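Local atomic coordinates of profilin I (Acanthamoeba castellanii, PDB entry 1ACF), a protein that binds monomeric actin and shapes the cytoskeleton, hindering actin polymerization at high concentration and favouring it at low, and also binds the phosphoinositide PIP2. Residues Gln3-Thr8 / Ala19-Leu24. Sequence-based numbering, arbitrary orientation.
Sequences QTYVDT and AAILGL
Ile21 on the strand meets two residues of the N-terminal helix, Val6 with its CG1 and Tyr5 with its CD1; the side chains touch through apolar groups, and no hydrogen bond joins 3-8 to 19-24. From CB outward, Ile21 heads for the helix: CB points at it, and CG1 stands anti to the carbonyl carbon (chi1 -76°), beside Val6, whose CG2 is 4.2 Å from Ile21 CG1. The chain then runs on extended (chi2 168°), which carries CD1 to the base of the tyrosine: Ile21 CD1 lies 3.5 Å from Tyr5 CB and 4.0 Å from Tyr5 CD2, approaching the ring at a slant. Val6 CG2 also lies against the strand backbone, 4.1 Å from Ala20 CA, while Val6 CG1 is in van der Waals contact with Ala19 O at 3.7 Å. Ala19 turns its CB to the helix, and Val6 CA and Ala19 CA, 5.6 Å apart, make the closest backbone pairing. The helix segment runs roughly antiparallel to the strand, their axes 7.9 Å apart at closest. Both belong to the N-terminal part of profilin predicted to bind actin. Helix 2-11 thus packs on one face of the antiparallel sheet, over strand 18-23, which is hydrogen-bonded between strands 28-31 and 94-100.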
ATOM      1  N   GLN A   3     -13.848  -3.479  -4.070  1.00  8.76           N
ATOM      2  CA  GLN A   3     -14.175  -3.940  -2.706  1.00  5.28           C
ATOM      3  C   GLN A   3     -13.687  -5.370  -2.505  1.00  8.47           C
ATOM      4  O   GLN A   3     -12.972  -5.693  -1.502  1.00 11.27           O
ATOM      5  CB  GLN A   3     -15.609  -3.768  -2.315  1.00  8.81           C
ATOM      6  CG  GLN A   3     -15.816  -3.708  -0.773  1.00  4.52           C
ATOM      7  CD  GLN A   3     -15.084  -2.592  -0.105  1.00  2.01           C
ATOM      8  OE1 GLN A   3     -14.201  -2.772   0.718  1.00  2.00           O
ATOM      9  NE2 GLN A   3     -15.388  -1.345  -0.373  1.00  2.01           N
ATOM     10  N   THR A   4     -14.022  -6.237  -3.438  1.00  6.32           N
ATOM     11  CA  THR A   4     -13.490  -7.587  -3.407  1.00  7.28           C
ATOM     12  C   THR A   4     -11.990  -7.694  -3.357  1.00  7.37           C
ATOM     13  O   THR A   4     -11.494  -8.575  -2.632  1.00  8.57           O
ATOM     14  CB  THR A   4     -14.015  -8.419  -4.660  1.00  6.27           C
ATOM     15  OG1 THR A   4     -15.441  -8.138  -4.630  1.00 12.53           O
ATOM     16  CG2 THR A   4     -13.657  -9.888  -4.673  1.00  8.00           C
ATOM     17  N   TYR A   5     -11.217  -6.952  -4.135  1.00 11.01           N
ATOM     18  CA  TYR A   5      -9.773  -7.022  -4.197  1.00  8.83           C
ATOM     19  C   TYR A   5      -9.152  -6.936  -2.791  1.00  8.21           C
ATOM     20  O   TYR A   5      -8.291  -7.716  -2.424  1.00 10.23           O
ATOM     21  CB  TYR A   5      -9.076  -5.937  -5.097  1.00 11.49           C
ATOM     22  CG  TYR A   5      -9.383  -6.228  -6.560  1.00 16.04           C
ATOM     23  CD1 TYR A   5      -9.321  -7.520  -7.051  1.00 20.40           C
ATOM     24  CD2 TYR A   5      -9.815  -5.238  -7.422  1.00 19.22           C
ATOM     25  CE1 TYR A   5      -9.634  -7.830  -8.361  1.00 25.47           C
ATOM     26  CE2 TYR A   5     -10.121  -5.498  -8.744  1.00 24.06           C
ATOM     27  CZ  TYR A   5     -10.048  -6.803  -9.216  1.00 27.16           C
ATOM     28  OH  TYR A   5     -10.357  -7.102 -10.523  1.00 33.19           O
ATOM     29  N   VAL A   6      -9.580  -5.890  -2.139  1.00  7.37           N
ATOM     30  CA  VAL A   6      -9.290  -5.471  -0.792  1.00  9.73           C
ATOM     31  C   VAL A   6      -9.757  -6.516   0.231  1.00 10.15           C
ATOM     32  O   VAL A   6      -8.929  -7.031   1.012  1.00 10.52           O
ATOM     33  CB  VAL A   6      -9.970  -4.080  -0.608  1.00  7.93           C
ATOM     34  CG1 VAL A   6     -10.389  -3.854   0.810  1.00 14.79           C
ATOM     35  CG2 VAL A   6      -9.152  -2.899  -1.112  1.00  9.43           C
ATOM     36  N   ASP A   7     -11.042  -6.854   0.251  1.00 12.25           N
ATOM     37  CA  ASP A   7     -11.623  -7.777   1.270  1.00  6.75           C
ATOM     38  C   ASP A   7     -11.130  -9.175   1.135  1.00  9.18           C
ATOM     39  O   ASP A   7     -10.572  -9.799   2.101  1.00 12.81           O
ATOM     40  CB  ASP A   7     -13.143  -7.647   1.294  1.00  4.36           C
ATOM     41  CG  ASP A   7     -13.643  -6.294   1.742  1.00  7.32           C
ATOM     42  OD1 ASP A   7     -13.036  -5.467   2.491  1.00  8.29           O
ATOM     43  OD2 ASP A   7     -14.806  -6.013   1.326  1.00  8.63           O
ATOM     44  N   THR A   8     -11.334  -9.737  -0.036  1.00  8.27           N
ATOM     45  CA  THR A   8     -10.945 -11.071  -0.402  1.00  9.71           C
ATOM     46  C   THR A   8      -9.531 -11.335  -0.859  1.00  8.99           C
ATOM     47  O   THR A   8      -8.885 -12.319  -0.430  1.00 12.37           O
ATOM     48  CB  THR A   8     -11.900 -11.611  -1.569  1.00 10.63           C
ATOM     49  OG1 THR A   8     -13.265 -11.302  -1.153  1.00 13.61           O
ATOM     50  CG2 THR A   8     -11.679 -13.094  -1.808  1.00 14.74           C
ATOM     51  N   ALA A  19      -6.114  -3.149   4.087  1.00  3.88           N
ATOM     52  CA  ALA A  19      -5.677  -2.845   2.661  1.00  5.74           C
ATOM     53  C   ALA A  19      -6.569  -1.803   2.028  1.00  3.85           C
ATOM     54  O   ALA A  19      -7.774  -1.612   2.292  1.00  2.95           O
ATOM     55  CB  ALA A  19      -5.623  -4.138   1.866  1.00  2.00           C
ATOM     56  N   ALA A  20      -5.985  -1.016   1.154  1.00  7.30           N
ATOM     57  CA  ALA A  20      -6.758   0.006   0.405  1.00  5.90           C
ATOM     58  C   ALA A  20      -6.225  -0.031  -1.047  1.00  8.50           C
ATOM     59  O   ALA A  20      -5.122  -0.561  -1.239  1.00  7.90           O
ATOM     60  CB  ALA A  20      -6.662   1.389   0.982  1.00  8.06           C
ATOM     61  N   ILE A  21      -7.043   0.487  -1.947  1.00  6.80           N
ATOM     62  CA  ILE A  21      -6.675   0.607  -3.362  1.00  7.29           C
ATOM     63  C   ILE A  21      -6.908   2.061  -3.763  1.00  4.07           C
ATOM     64  O   ILE A  21      -8.054   2.551  -3.629  1.00  3.88           O
ATOM     65  CB  ILE A  21      -7.337  -0.365  -4.369  1.00  6.35           C
ATOM     66  CG1 ILE A  21      -6.760  -1.791  -4.348  1.00  2.42           C
ATOM     67  CG2 ILE A  21      -7.123   0.254  -5.792  1.00 11.37           C
ATOM     68  CD1 ILE A  21      -7.674  -2.769  -5.163  1.00  2.07           C
ATOM     69  N   LEU A  22      -5.795   2.695  -4.127  1.00  2.56           N
ATOM     70  CA  LEU A  22      -5.939   4.100  -4.555  1.00  5.91           C
ATOM     71  C   LEU A  22      -5.742   4.365  -6.063  1.00  7.02           C
ATOM     72  O   LEU A  22      -5.155   3.605  -6.833  1.00  9.72           O
ATOM     73  CB  LEU A  22      -4.873   4.928  -3.839  1.00  6.23           C
ATOM     74  CG  LEU A  22      -4.839   5.303  -2.401  1.00  6.97           C
ATOM     75  CD1 LEU A  22      -5.336   4.204  -1.508  1.00  8.17           C
ATOM     76  CD2 LEU A  22      -3.393   5.707  -2.143  1.00 11.28           C
ATOM     77  N   GLY A  23      -6.159   5.568  -6.397  1.00  6.95           N
ATOM     78  CA  GLY A  23      -6.028   6.215  -7.693  1.00  9.35           C
ATOM     79  C   GLY A  23      -4.717   7.047  -7.603  1.00 11.77           C
ATOM     80  O   GLY A  23      -4.251   7.415  -6.540  1.00  9.50           O
ATOM     81  N   LEU A  24      -4.158   7.326  -8.780  1.00 14.40           N
ATOM     82  CA  LEU A  24      -2.917   8.109  -8.927  1.00 11.10           C
ATOM     83  C   LEU A  24      -3.176   9.538  -8.538  1.00  9.29           C
ATOM     84  O   LEU A  24      -2.177  10.290  -8.364  1.00 14.12           O
ATOM     85  CB  LEU A  24      -2.289   7.820 -10.308  1.00 10.52           C
ATOM     86  CG  LEU A  24      -1.695   6.458 -10.598  1.00  8.31           C
ATOM     87  CD1 LEU A  24      -0.988   6.450 -11.967  1.00  7.28           C
ATOM     88  CD2 LEU A  24      -0.651   6.097  -9.554  1.00  9.02           C
TER